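Local atomic coordinates of orotidine-5-phosphate decarboxylase/orotate phosphoribosyltransferase, putative (Ompdcase-oprtase, putative) (Leishmania infantum, PDB entry 3QW3), a protein that probably catalyses, through this decarboxylase domain of a bifunctional UMP synthase, the decarboxylation of orotidine 5'-phosphate to UMP, the last step of de novo UMP synthesis. Residues E160-P165 with P192-L197; L133-N138 with Y153-V158; S2-L7 with D127-V132. All coordinates share one frame; numbering follows the deposited sequence.

Interaction 1: E160-P165 with P192-L197; sequences ERAEGP and PTLWFL. With SO4 (sulfate ion), chain F.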
ATOM      1  N   GLU A 160      14.543  10.354   9.429  1.00 19.39           N
ATOM      2  CA  GLU A 160      15.336  11.527   9.028  1.00 20.89           C
ATOM      3  C   GLU A 160      14.797  12.182   7.764  1.00 20.93           C
ATOM      4  O   GLU A 160      14.648  13.409   7.695  1.00 21.02           O
ATOM      5  CB  GLU A 160      16.802  11.140   8.803  1.00 21.40           C
ATOM      6  CG  GLU A 160      17.575  10.782  10.052  1.00 24.52           C
ATOM      7  CD  GLU A 160      19.041  10.506   9.750  1.00 28.65           C
ATOM      8  OE1 GLU A 160      19.335   9.881   8.709  1.00 30.94           O
ATOM      9  OE2 GLU A 160      19.903  10.923  10.548  1.00 31.63           O
ATOM     10  N   ARG A 161      14.506  11.359   6.755  1.00 21.05           N
ATOM     11  CA  ARG A 161      13.909  11.841   5.517  1.00 21.32           C
ATOM     12  C   ARG A 161      12.596  12.559   5.783  1.00 20.71           C
ATOM     13  O   ARG A 161      12.337  13.625   5.228  1.00 20.30           O
ATOM     14  CB  ARG A 161      13.665  10.674   4.563  1.00 22.12           C
ATOM     15  CG  ARG A 161      14.750  10.487   3.539  1.00 24.70           C
ATOM     16  CD  ARG A 161      14.762   9.064   3.026  1.00 28.30           C
ATOM     17  NE  ARG A 161      15.887   8.834   2.124  1.00 30.68           N
ATOM     18  CZ  ARG A 161      17.128   8.552   2.511  1.00 31.14           C
ATOM     19  NH1 ARG A 161      17.439   8.460   3.799  1.00 32.87           N
ATOM     20  NH2 ARG A 161      18.066   8.362   1.597  1.00 32.65           N
ATOM     21  N   ALA A 162      11.772  11.960   6.641  1.00 20.15           N
ATOM     22  CA  ALA A 162      10.453  12.485   6.940  1.00 19.88           C
ATOM     23  C   ALA A 162      10.525  13.839   7.641  1.00 19.80           C
ATOM     24  O   ALA A 162       9.808  14.760   7.264  1.00 19.61           O
ATOM     25  CB  ALA A 162       9.661  11.482   7.770  1.00 19.47           C
ATOM     26  N   GLU A 163      11.390  13.952   8.650  1.00 20.17           N
ATOM     27  CA  GLU A 163      11.590  15.215   9.374  1.00 20.58           C
ATOM     28  C   GLU A 163      12.271  16.254   8.482  1.00 21.03           C
ATOM     29  O   GLU A 163      11.997  17.453   8.594  1.00 21.01           O
ATOM     30  CB  GLU A 163      12.418  14.974  10.647  1.00 20.68           C
ATOM     31  CG  GLU A 163      12.729  16.222  11.497  1.00 21.63           C
ATOM     32  CD  GLU A 163      11.575  16.685  12.384  1.00 23.17           C
ATOM     33  OE1 GLU A 163      10.861  15.846  12.970  1.00 22.77           O
ATOM     34  OE2 GLU A 163      11.393  17.912  12.515  1.00 25.47           O
ATOM     35  N   GLY A 164      13.140  15.778   7.591  1.00 21.28           N
ATOM     36  CA  GLY A 164      13.924  16.636   6.706  1.00 21.73           C
ATOM     37  C   GLY A 164      13.257  16.917   5.367  1.00 21.95           C
ATOM     38  O   GLY A 164      12.260  17.626   5.314  1.00 22.03           O
ATOM     39  N   PRO A 165      13.803  16.352   4.273  1.00 22.47           N
ATOM     40  CA  PRO A 165      13.366  16.683   2.908  1.00 22.74           C
ATOM     41  C   PRO A 165      11.875  16.497   2.617  1.00 22.96           C
ATOM     42  O   PRO A 165      11.304  17.286   1.869  1.00 23.58           O
ATOM     43  CB  PRO A 165      14.215  15.761   2.017  1.00 22.87           C
ATOM     44  CG  PRO A 165      14.929  14.836   2.932  1.00 22.70           C
ATOM     45  CD  PRO A 165      14.969  15.454   4.278  1.00 22.61           C
ATOM     46  N   PRO A 192      12.350  15.180  15.735  1.00 22.02           N
ATOM     47  CA  PRO A 192      11.900  15.842  16.964  1.00 22.06           C
ATOM     48  C   PRO A 192      10.521  16.514  16.912  1.00 21.85           C
ATOM     49  O   PRO A 192       9.916  16.739  17.966  1.00 22.24           O
ATOM     50  CB  PRO A 192      12.998  16.894  17.214  1.00 22.24           C
ATOM     51  CG  PRO A 192      14.177  16.423  16.424  1.00 22.50           C
ATOM     52  CD  PRO A 192      13.566  15.818  15.196  1.00 22.31           C
ATOM     53  N   THR A 193      10.022  16.841  15.722  1.00 21.11           N
ATOM     54  CA  THR A 193       8.773  17.613  15.627  1.00 20.56           C
ATOM     55  C   THR A 193       7.562  16.858  15.067  1.00 19.83           C
ATOM     56  O   THR A 193       6.425  17.305  15.230  1.00 19.93           O
ATOM     57  CB  THR A 193       8.942  18.934  14.824  1.00 20.95           C
ATOM     58  OG1 THR A 193       9.124  18.641  13.431  1.00 21.84           O
ATOM     59  CG2 THR A 193      10.113  19.753  15.340  1.00 21.12           C
ATOM     60  N   LEU A 194       7.791  15.730  14.397  1.00 18.87           N
ATOM     61  CA  LEU A 194       6.693  15.061  13.702  1.00 18.04           C
ATOM     62  C   LEU A 194       5.717  14.378  14.648  1.00 17.55           C
ATOM     63  O   LEU A 194       6.114  13.870  15.684  1.00 17.78           O
ATOM     64  CB  LEU A 194       7.221  14.034  12.697  1.00 17.73           C
ATOM     65  CG  LEU A 194       8.199  14.542  11.637  1.00 17.72           C
ATOM     66  CD1 LEU A 194       8.426  13.446  10.618  1.00 16.69           C
ATOM     67  CD2 LEU A 194       7.701  15.817  10.958  1.00 18.83           C
ATOM     68  N   TRP A 195       4.443  14.367  14.270  1.00 17.34           N
ATOM     69  CA  TRP A 195       3.457  13.553  14.973  1.00 17.23           C
ATOM     70  C   TRP A 195       3.702  12.090  14.657  1.00 17.12           C
ATOM     71  O   TRP A 195       4.006  11.741  13.507  1.00 17.13           O
ATOM     72  CB  TRP A 195       2.043  13.929  14.546  1.00 17.34           C
ATOM     73  CG  TRP A 195       1.492  15.079  15.310  1.00 18.28           C
ATOM     74  CD1 TRP A 195       1.682  16.409  15.057  1.00 19.41           C
ATOM     75  CD2 TRP A 195       0.658  15.002  16.469  1.00 17.57           C
ATOM     76  NE1 TRP A 195       1.003  17.169  15.987  1.00 19.16           N
ATOM     77  CE2 TRP A 195       0.370  16.328  16.866  1.00 18.63           C
ATOM     78  CE3 TRP A 195       0.120  13.939  17.210  1.00 18.02           C
ATOM     79  CZ2 TRP A 195      -0.429  16.618  17.977  1.00 17.95           C
ATOM     80  CZ3 TRP A 195      -0.675  14.230  18.320  1.00 18.15           C
ATOM     81  CH2 TRP A 195      -0.938  15.562  18.689  1.00 17.39           C
ATOM     82  N   PHE A 196       3.584  11.244  15.676  1.00 16.67           N
ATOM     83  CA  PHE A 196       3.640   9.796  15.476  1.00 16.45           C
ATOM     84  C   PHE A 196       2.238   9.228  15.645  1.00 16.57           C
ATOM     85  O   PHE A 196       1.519   9.591  16.589  1.00 17.05           O
ATOM     86  CB  PHE A 196       4.555   9.092  16.493  1.00 15.80           C
ATOM     87  CG  PHE A 196       6.005   9.516  16.471  1.00 16.13           C
ATOM     88  CD1 PHE A 196       6.532  10.343  15.478  1.00 14.94           C
ATOM     89  CD2 PHE A 196       6.866   9.025  17.453  1.00 16.16           C
ATOM     90  CE1 PHE A 196       7.888  10.706  15.504  1.00 15.99           C
ATOM     91  CE2 PHE A 196       8.218   9.376  17.475  1.00 16.34           C
ATOM     92  CZ  PHE A 196       8.722  10.218  16.499  1.00 16.08           C
ATOM     93  N   LEU A 197       1.849   8.344  14.735  1.00 16.27           N
ATOM     94  CA  LEU A 197       0.658   7.527  14.929  1.00 16.79           C
ATOM     95  C   LEU A 197       1.170   6.234  15.528  1.00 17.33           C
ATOM     96  O   LEU A 197       2.005   5.556  14.927  1.00 16.38           O
ATOM     97  CB  LEU A 197      -0.062   7.284  13.599  1.00 16.55           C
ATOM     98  CG  LEU A 197      -1.265   6.333  13.596  1.00 16.57           C
ATOM     99  CD1 LEU A 197      -2.409   6.817  14.487  1.00 16.48           C
ATOM    100  CD2 LEU A 197      -1.760   6.126  12.161  1.00 16.71           C
TER
HETATM  101  S   SO4 F 259      21.365   8.875   3.469  1.00 59.56           S
HETATM  102  O1  SO4 F 259      22.314   8.793   2.362  1.00 59.89           O
HETATM  103  O2  SO4 F 259      21.168  10.274   3.843  1.00 59.94           O
HETATM  104  O3  SO4 F 259      20.093   8.311   3.049  1.00 60.03           O
HETATM  105  O4  SO4 F 259      21.872   8.113   4.607  1.00 59.63           O

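Interaction 2: L133-N138 with Y153-V158; sequences LCKTSN and YLYEAV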
ATOM      1  N   LEU A 133       4.829   4.968   7.115  1.00 13.77           N
ATOM      2  CA  LEU A 133       5.302   3.823   7.895  1.00 14.19           C
ATOM      3  C   LEU A 133       6.768   3.990   8.241  1.00 14.63           C
ATOM      4  O   LEU A 133       7.583   4.319   7.376  1.00 14.34           O
ATOM      5  CB  LEU A 133       5.097   2.517   7.125  1.00 14.09           C
ATOM      6  CG  LEU A 133       3.699   2.205   6.600  1.00 14.12           C
ATOM      7  CD1 LEU A 133       3.745   0.854   5.864  1.00 14.66           C
ATOM      8  CD2 LEU A 133       2.676   2.167   7.721  1.00 14.79           C
ATOM      9  N   CYS A 134       7.104   3.772   9.507  1.00 15.62           N
ATOM     10  CA  CYS A 134       8.486   3.928   9.948  1.00 16.61           C
ATOM     11  C   CYS A 134       8.957   2.680  10.684  1.00 17.54           C
ATOM     12  O   CYS A 134       9.795   1.931  10.180  1.00 16.82           O
ATOM     13  CB  CYS A 134       8.630   5.184  10.812  1.00 16.66           C
ATOM     14  SG  CYS A 134      10.298   5.475  11.408  1.00 17.85           S
ATOM     15  N   LYS A 135       8.394   2.451  11.866  1.00 18.89           N
ATOM     16  CA  LYS A 135       8.708   1.265  12.644  1.00 20.85           C
ATOM     17  C   LYS A 135       7.420   0.596  13.077  1.00 21.84           C
ATOM     18  O   LYS A 135       6.609   1.199  13.776  1.00 22.41           O
ATOM     19  CB  LYS A 135       9.563   1.636  13.863  1.00 21.14           C
ATOM     20  CG  LYS A 135       9.942   0.451  14.757  1.00 22.62           C
ATOM     21  CD  LYS A 135      10.990  -0.441  14.100  1.00 24.82           C
ATOM     22  CE  LYS A 135      11.533  -1.487  15.077  1.00 26.67           C
ATOM     23  NZ  LYS A 135      10.512  -2.495  15.504  1.00 29.04           N
ATOM     24  N   THR A 136       7.231  -0.647  12.649  1.00 23.22           N
ATOM     25  CA  THR A 136       6.074  -1.437  13.060  1.00 24.65           C
ATOM     26  C   THR A 136       6.512  -2.577  13.991  1.00 26.16           C
ATOM     27  O   THR A 136       7.685  -2.959  14.000  1.00 26.34           O
ATOM     28  CB  THR A 136       5.253  -1.929  11.839  1.00 24.42           C
ATOM     29  OG1 THR A 136       6.097  -2.673  10.955  1.00 23.94           O
ATOM     30  CG2 THR A 136       4.682  -0.738  11.082  1.00 24.04           C
ATOM     31  N   SER A 137       5.568  -3.114  14.764  1.00 27.71           N
ATOM     32  CA  SER A 137       5.908  -4.043  15.844  0.70 28.64           C
ATOM     33  C   SER A 137       5.894  -5.525  15.466  1.00 28.95           C
ATOM     34  O   SER A 137       6.399  -6.370  16.220  1.00 29.41           O
ATOM     35  CB  SER A 137       5.016  -3.782  17.060  0.70 28.81           C
ATOM     36  OG  SER A 137       5.300  -2.506  17.611  0.70 29.66           O
ATOM     37  N   ASN A 138       5.337  -5.839  14.298  1.00 29.33           N
ATOM     38  CA  ASN A 138       5.245  -7.218  13.819  1.00 29.81           C
ATOM     39  C   ASN A 138       6.617  -7.857  13.547  1.00 30.55           C
ATOM     40  O   ASN A 138       7.607  -7.152  13.337  1.00 30.88           O
ATOM     41  CB  ASN A 138       4.338  -7.288  12.580  1.00 29.47           C
ATOM     42  CG  ASN A 138       4.874  -6.473  11.409  1.00 28.82           C
ATOM     43  OD1 ASN A 138       5.334  -7.032  10.415  1.00 28.66           O
ATOM     44  ND2 ASN A 138       4.830  -5.152  11.530  1.00 26.93           N
ATOM     45  N   TYR A 153      19.645   2.238  11.822  1.00 27.50           N
ATOM     46  CA  TYR A 153      18.675   1.321  11.240  1.00 25.92           C
ATOM     47  C   TYR A 153      17.943   1.984  10.079  1.00 24.31           C
ATOM     48  O   TYR A 153      17.851   3.213  10.017  1.00 23.53           O
ATOM     49  CB  TYR A 153      17.665   0.881  12.301  1.00 26.45           C
ATOM     50  CG  TYR A 153      18.272   0.111  13.449  1.00 28.10           C
ATOM     51  CD1 TYR A 153      18.702  -1.204  13.277  1.00 29.66           C
ATOM     52  CD2 TYR A 153      18.415   0.696  14.707  1.00 29.49           C
ATOM     53  CE1 TYR A 153      19.260  -1.920  14.328  1.00 31.33           C
ATOM     54  CE2 TYR A 153      18.976  -0.013  15.770  1.00 30.97           C
ATOM     55  CZ  TYR A 153      19.392  -1.320  15.571  1.00 31.79           C
ATOM     56  OH  TYR A 153      19.947  -2.035  16.609  1.00 33.28           O
ATOM     57  N   LEU A 154      17.421   1.172   9.160  1.00 22.57           N
ATOM     58  CA  LEU A 154      16.629   1.702   8.045  1.00 21.29           C
ATOM     59  C   LEU A 154      15.497   2.604   8.540  1.00 20.78           C
ATOM     60  O   LEU A 154      15.214   3.641   7.936  1.00 19.98           O
ATOM     61  CB  LEU A 154      16.067   0.581   7.154  1.00 21.19           C
ATOM     62  CG  LEU A 154      15.149   1.034   6.000  1.00 21.20           C
ATOM     63  CD1 LEU A 154      15.923   1.829   4.950  1.00 21.58           C
ATOM     64  CD2 LEU A 154      14.405  -0.127   5.342  1.00 21.46           C
ATOM     65  N   TYR A 155      14.857   2.222   9.644  1.00 20.21           N
ATOM     66  CA  TYR A 155      13.744   3.028  10.152  1.00 20.08           C
ATOM     67  C   TYR A 155      14.177   4.418  10.616  1.00 19.93           C
ATOM     68  O   TYR A 155      13.423   5.382  10.491  1.00 19.65           O
ATOM     69  CB  TYR A 155      12.917   2.286  11.215  1.00 20.24           C
ATOM     70  CG  TYR A 155      13.583   2.042  12.555  1.00 20.63           C
ATOM     71  CD1 TYR A 155      14.113   0.795  12.868  1.00 21.11           C
ATOM     72  CD2 TYR A 155      13.632   3.042  13.529  1.00 21.67           C
ATOM     73  CE1 TYR A 155      14.699   0.551  14.104  1.00 21.93           C
ATOM     74  CE2 TYR A 155      14.218   2.812  14.768  1.00 22.02           C
ATOM     75  CZ  TYR A 155      14.751   1.561  15.046  1.00 22.65           C
ATOM     76  OH  TYR A 155      15.332   1.309  16.266  1.00 24.80           O
ATOM     77  N   GLU A 156      15.406   4.524  11.118  1.00 20.03           N
ATOM     78  CA  GLU A 156      15.975   5.824  11.468  1.00 20.10           C
ATOM     79  C   GLU A 156      16.235   6.668  10.222  1.00 19.73           C
ATOM     80  O   GLU A 156      16.033   7.886  10.240  1.00 19.67           O
ATOM     81  CB  GLU A 156      17.260   5.654  12.281  1.00 20.33           C
ATOM     82  CG  GLU A 156      17.039   5.101  13.681  1.00 22.30           C
ATOM     83  CD  GLU A 156      18.342   4.939  14.449  1.00 25.07           C
ATOM     84  OE1 GLU A 156      18.627   5.789  15.320  1.00 26.18           O
ATOM     85  OE2 GLU A 156      19.084   3.971  14.171  1.00 26.71           O
ATOM     86  N   ALA A 157      16.674   6.023   9.139  1.00 19.10           N
ATOM     87  CA  ALA A 157      16.857   6.718   7.858  1.00 18.72           C
ATOM     88  C   ALA A 157      15.534   7.263   7.297  1.00 18.32           C
ATOM     89  O   ALA A 157      15.489   8.353   6.724  1.00 18.29           O
ATOM     90  CB  ALA A 157      17.543   5.808   6.838  1.00 18.84           C
ATOM     91  N   VAL A 158      14.461   6.496   7.471  1.00 17.77           N
ATOM     92  CA  VAL A 158      13.128   6.922   7.066  1.00 17.54           C
ATOM     93  C   VAL A 158      12.681   8.129   7.902  1.00 17.37           C
ATOM     94  O   VAL A 158      12.180   9.118   7.361  1.00 17.00           O
ATOM     95  CB  VAL A 158      12.115   5.753   7.173  1.00 17.52           C
ATOM     96  CG1 VAL A 158      10.678   6.245   6.982  1.00 17.54           C
ATOM     97  CG2 VAL A 158      12.456   4.671   6.152  1.00 17.87           C
TER

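Interaction 3: S2-L7 with D127-V132; sequences SFFDLL and DKAVFV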
ATOM      1  N   SER A   2      -7.318  22.511   8.564  1.00 28.69           N
ATOM      2  CA  SER A   2      -6.369  21.440   8.240  1.00 26.89           C
ATOM      3  C   SER A   2      -6.422  20.303   9.255  1.00 25.46           C
ATOM      4  O   SER A   2      -6.965  20.457  10.355  1.00 24.84           O
ATOM      5  CB  SER A   2      -4.942  21.983   8.169  1.00 27.02           C
ATOM      6  OG  SER A   2      -4.348  22.041   9.459  1.00 28.06           O
ATOM      7  N   PHE A   3      -5.839  19.165   8.885  1.00 23.53           N
ATOM      8  CA  PHE A   3      -5.718  18.046   9.806  1.00 22.18           C
ATOM      9  C   PHE A   3      -5.047  18.457  11.117  1.00 22.25           C
ATOM     10  O   PHE A   3      -5.538  18.127  12.202  1.00 21.63           O
ATOM     11  CB  PHE A   3      -4.937  16.892   9.168  1.00 21.61           C
ATOM     12  CG  PHE A   3      -4.621  15.793  10.131  1.00 18.80           C
ATOM     13  CD1 PHE A   3      -5.549  14.790  10.377  1.00 15.93           C
ATOM     14  CD2 PHE A   3      -3.412  15.777  10.823  1.00 17.73           C
ATOM     15  CE1 PHE A   3      -5.270  13.770  11.292  1.00 15.02           C
ATOM     16  CE2 PHE A   3      -3.126  14.755  11.732  1.00 16.22           C
ATOM     17  CZ  PHE A   3      -4.063  13.755  11.960  1.00 14.93           C
ATOM     18  N   PHE A   4      -3.925  19.165  11.019  1.00 22.62           N
ATOM     19  CA  PHE A   4      -3.181  19.551  12.218  1.00 23.40           C
ATOM     20  C   PHE A   4      -3.841  20.666  13.032  1.00 23.40           C
ATOM     21  O   PHE A   4      -3.641  20.731  14.245  1.00 23.37           O
ATOM     22  CB  PHE A   4      -1.704  19.827  11.904  1.00 23.91           C
ATOM     23  CG  PHE A   4      -0.929  18.582  11.584  1.00 25.13           C
ATOM     24  CD1 PHE A   4      -0.614  17.665  12.586  1.00 27.18           C
ATOM     25  CD2 PHE A   4      -0.556  18.295  10.272  1.00 27.67           C
ATOM     26  CE1 PHE A   4       0.083  16.493  12.287  1.00 28.16           C
ATOM     27  CE2 PHE A   4       0.141  17.130   9.967  1.00 26.97           C
ATOM     28  CZ  PHE A   4       0.461  16.228  10.973  1.00 28.88           C
ATOM     29  N   ASP A   5      -4.645  21.511  12.381  1.00 23.51           N
ATOM     30  CA  ASP A   5      -5.498  22.475  13.098  1.00 23.66           C
ATOM     31  C   ASP A   5      -6.523  21.740  13.956  1.00 23.05           C
ATOM     32  O   ASP A   5      -6.740  22.087  15.123  1.00 22.96           O
ATOM     33  CB  ASP A   5      -6.248  23.392  12.128  1.00 24.30           C
ATOM     34  CG  ASP A   5      -5.350  24.417  11.461  1.00 26.08           C
ATOM     35  OD1 ASP A   5      -4.276  24.745  12.014  1.00 28.84           O
ATOM     36  OD2 ASP A   5      -5.740  24.895  10.371  1.00 28.71           O
ATOM     37  N   LEU A   6      -7.155  20.727  13.367  1.00 21.89           N
ATOM     38  CA  LEU A   6      -8.138  19.923  14.073  1.00 21.02           C
ATOM     39  C   LEU A   6      -7.460  19.120  15.176  1.00 20.39           C
ATOM     40  O   LEU A   6      -7.939  19.096  16.312  1.00 19.97           O
ATOM     41  CB  LEU A   6      -8.898  18.996  13.114  1.00 21.43           C
ATOM     42  CG  LEU A   6      -9.815  19.659  12.078  1.00 21.89           C
ATOM     43  CD1 LEU A   6     -10.225  18.655  11.025  1.00 22.99           C
ATOM     44  CD2 LEU A   6     -11.051  20.261  12.741  1.00 23.85           C
ATOM     45  N   LEU A   7      -6.341  18.478  14.850  1.00 19.28           N
ATOM     46  CA  LEU A   7      -5.656  17.631  15.832  1.00 18.85           C
ATOM     47  C   LEU A   7      -5.099  18.424  17.010  1.00 18.91           C
ATOM     48  O   LEU A   7      -5.221  17.991  18.160  1.00 18.44           O
ATOM     49  CB  LEU A   7      -4.554  16.792  15.184  1.00 18.82           C
ATOM     50  CG  LEU A   7      -3.893  15.743  16.089  1.00 18.89           C
ATOM     51  CD1 LEU A   7      -4.917  14.712  16.586  1.00 20.05           C
ATOM     52  CD2 LEU A   7      -2.757  15.055  15.348  1.00 18.11           C
ATOM     53  N   ASP A 127      -3.490  20.779   3.621  1.00 24.74           N
ATOM     54  CA  ASP A 127      -4.531  20.609   4.641  1.00 24.50           C
ATOM     55  C   ASP A 127      -4.717  19.153   5.090  1.00 23.28           C
ATOM     56  O   ASP A 127      -5.480  18.879   6.025  1.00 22.70           O
ATOM     57  CB  ASP A 127      -5.866  21.189   4.147  1.00 25.30           C
ATOM     58  CG  ASP A 127      -6.323  20.593   2.812  1.00 28.19           C
ATOM     59  OD1 ASP A 127      -5.486  20.423   1.895  1.00 32.22           O
ATOM     60  OD2 ASP A 127      -7.533  20.307   2.675  1.00 31.18           O
ATOM     61  N   LYS A 128      -4.021  18.236   4.419  1.00 21.95           N
ATOM     62  CA  LYS A 128      -4.101  16.804   4.717  1.00 20.96           C
ATOM     63  C   LYS A 128      -2.767  16.284   5.231  1.00 20.66           C
ATOM     64  O   LYS A 128      -1.709  16.778   4.846  1.00 22.03           O
ATOM     65  CB  LYS A 128      -4.521  16.016   3.466  1.00 20.84           C
ATOM     66  CG  LYS A 128      -5.788  16.527   2.774  1.00 20.34           C
ATOM     67  CD  LYS A 128      -7.050  16.287   3.600  1.00 20.56           C
ATOM     68  CE  LYS A 128      -8.270  16.899   2.930  1.00 19.69           C
ATOM     69  NZ  LYS A 128      -9.522  16.540   3.656  1.00 20.75           N
ATOM     70  N   ALA A 129      -2.811  15.282   6.099  1.00 19.16           N
ATOM     71  CA  ALA A 129      -1.586  14.729   6.651  1.00 17.99           C
ATOM     72  C   ALA A 129      -1.287  13.371   6.038  1.00 17.02           C
ATOM     73  O   ALA A 129      -2.193  12.656   5.618  1.00 16.65           O
ATOM     74  CB  ALA A 129      -1.681  14.608   8.149  1.00 18.25           C
ATOM     75  N   VAL A 130      -0.006  13.034   6.001  1.00 16.19           N
ATOM     76  CA  VAL A 130       0.444  11.737   5.520  1.00 15.80           C
ATOM     77  C   VAL A 130       1.308  11.111   6.600  1.00 15.13           C
ATOM     78  O   VAL A 130       2.400  11.604   6.902  1.00 15.43           O
ATOM     79  CB  VAL A 130       1.250  11.873   4.214  1.00 15.75           C
ATOM     80  CG1 VAL A 130       1.596  10.488   3.651  1.00 16.59           C
ATOM     81  CG2 VAL A 130       0.469  12.693   3.208  1.00 16.90           C
ATOM     82  N   PHE A 131       0.800  10.030   7.192  1.00 14.57           N
ATOM     83  CA  PHE A 131       1.553   9.265   8.173  1.00 13.99           C
ATOM     84  C   PHE A 131       2.302   8.145   7.462  1.00 13.76           C
ATOM     85  O   PHE A 131       1.689   7.207   6.952  1.00 13.86           O
ATOM     86  CB  PHE A 131       0.616   8.710   9.246  1.00 13.82           C
ATOM     87  CG  PHE A 131       0.119   9.757  10.211  1.00 14.07           C
ATOM     88  CD1 PHE A 131       0.892  10.114  11.308  1.00 15.12           C
ATOM     89  CD2 PHE A 131      -1.117  10.368  10.021  1.00 15.25           C
ATOM     90  CE1 PHE A 131       0.446  11.085  12.217  1.00 15.75           C
ATOM     91  CE2 PHE A 131      -1.576  11.350  10.924  1.00 15.74           C
ATOM     92  CZ  PHE A 131      -0.785  11.702  12.018  1.00 15.89           C
ATOM     93  N   VAL A 132       3.627   8.259   7.429  1.00 13.61           N
ATOM     94  CA  VAL A 132       4.473   7.327   6.680  1.00 13.83           C
ATOM     95  C   VAL A 132       4.956   6.207   7.583  1.00 13.96           C
ATOM     96  O   VAL A 132       5.442   6.459   8.686  1.00 14.16           O
ATOM     97  CB  VAL A 132       5.689   8.053   6.058  1.00 13.80           C
ATOM     98  CG1 VAL A 132       6.516   7.077   5.222  1.00 14.72           C
ATOM     99  CG2 VAL A 132       5.220   9.213   5.194  1.00 13.61           C
TER

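Interaction 1: E160-P165 with P192-L197
Glu-163 and Leu-194, whose CA atoms lie 6.5 Å apart, mark the closest backbone approach between the last turn of helix 154-163 and the loop entering strand 196-198. The carboxylate of Glu-163 carries most of the contact. Its CG stands anti to the backbone N (chi1 179°), and a bend at chi2 of 79° swings the acid over the loop. There OE1 accepts a hydrogen bond from the backbone N of Thr-193 at 3.0 Å, on the syn side but 32° out of the carboxylate plane, while OE2 takes the hydroxyl OG1 of Thr-193 at 2.6 Å. One residue thus holds both carboxylate oxygens, which fixes the rotation of the group; the N-H of Leu-194 adds a weak bond to OE1. Pro-192, which has no N-H to offer, lays its CD against CD of Glu-163. Beside the polar bonds, CD1 of Leu-194 meets CB of Ala-162 at 3.7 Å. Away from the loop, NH1 of Arg-161 donates to O3 of a sulfate, probably from the crystallisation liquor, at 2.8 Å; the NH2 contact with this oxygen is implausibly short and doubtful in detail. Arg-152 also binds the sulfate. A helix end joined to the loop before the next strand but one, with strand 172-176 packed against both Ala-162 and Leu-194, belongs to the outer helical layer of the alpha/beta (TIM) barrel of the OMP decarboxylase family.

Interaction 2: L133-N138 with Y153-V158
Lys-135 lays its aliphatic chain over one face of the Tyr-155 ring, the main aromatic interaction between the end of strand 129-135 and the first turns of helix 154-163. Its CD sits 3.9 Å from the ring centroid, a CH-pi contact displaced toward the rim, where CD1 of Tyr-155 is the closest ring atom. With CG of Tyr-155 set between the backbone N and the carbonyl carbon (chi1 69°), the ring presents one face to CD of Lys-135. The ammonium lies farther out, 5.9 Å from NZ to the centroid, so any cation-pi attraction is weak at most; NZ instead donates to Ser-141 OG and, at 3.2 Å, to O of Thr-136, approaching that oxygen from above the carbonyl plane. The hydroxyl of Tyr-155 has a weak bond to Arg-186 of helix 181-190.

In the TIM barrel of the OMP decarboxylase family, this is a strand meeting the helix that follows it in the chain, their short axes 7.5 Å apart and inclined at 137°.

The apolar contact here is made by Cys-134, whose SG lies 4.1 Å from CB of Tyr-155. The same SG makes a close sulfur-oxygen approach, 3.3 Å from O of Tyr-155. One turn along the helix, the CG1 methyl of Val-158 rests 3.7 Å from O of Leu-133, a buried carbonyl oxygen that finds no polar partner in the model.

Among the polar bonds, Tyr-153, the N-cap residue, uses its N-H to reach Glu-156 OE2 at 3.0 Å. The second subunit also joins in: its Tyr-113 OH hydrogen-bonds Cys-134 O, and the same Tyr-113 packs against Val-158.

Interaction 3: S2-L7 with D127-V132
At the bottom of the barrel, where strand 129-135 begins, the N-terminal helix 3-11 meets the sheet through its first turn, Phe-3 packing on Ala-129 and Phe-131. The helix start is itself a capping box: OG of Ser-2 accepts from the backbone N of Asp-5 at 3.0 Å, and N of Ser-2 donates a weak bond to OD2 of Asp-5. The serine hydroxyl reaches that amide because OG lies between the backbone N and the carbonyl carbon of its own residue.

This capped turn is joined to the strand segment by one backbone hydrogen bond, from N of Phe-3 to O of Asp-127 at 2.9 Å, the donor tilted from the carbonyl plane. A first-turn N-H, which the helix cannot pair internally, is thereby satisfied by the loop leading into the strand. CA of Ser-2 also makes a C-H...O contact with the same oxygen.

In the TIM barrel the helix runs nearly square to the strand, at 84° between their short axes, and the rings of its two phenylalanines reach the strand's beginning. CB of Ala-129 is met by both rings: CD2 of Phe-3 at 3.4 Å, and CE2 of Phe-4 at 3.6 Å. Both rings converge on this one methyl. They also touch one another, CD2 of Phe-3 standing over the centre of the Phe-4 face. Farther along, CZ of Phe-3 comes to the edge of the Phe-131 ring, 3.6 Å from its CE2, with the two planes steeply inclined at 79°. The CG of Phe-3 is anti to the backbone N (chi1 172°), which extends its ring toward the strand. Ala-107 of the neighbouring strand 107-110 lies against Phe-3 and Ala-129 alike, and Phe-4 continues onto Trp-195.

From the N terminus, interaction 3 comes first and closes by far the longest loop, bringing strand 129-135 back to helix 3-11 after 119 intervening residues. The same strand then runs on into interaction 2, whose 14-residue excursion returns as helix 154-163. That helix in turn leads into interaction 1, closed 26 residues later by the loop entering strand 196-198. The three loops therefore follow in series, neither nesting nor crossing, with strand and helix handed from one contact to the next. In space, interactions 1 and 3 also touch: Trp-195 packs against Phe-4 and Leu-7, and Leu-197 against Phe-131, so the two meet within one barrel.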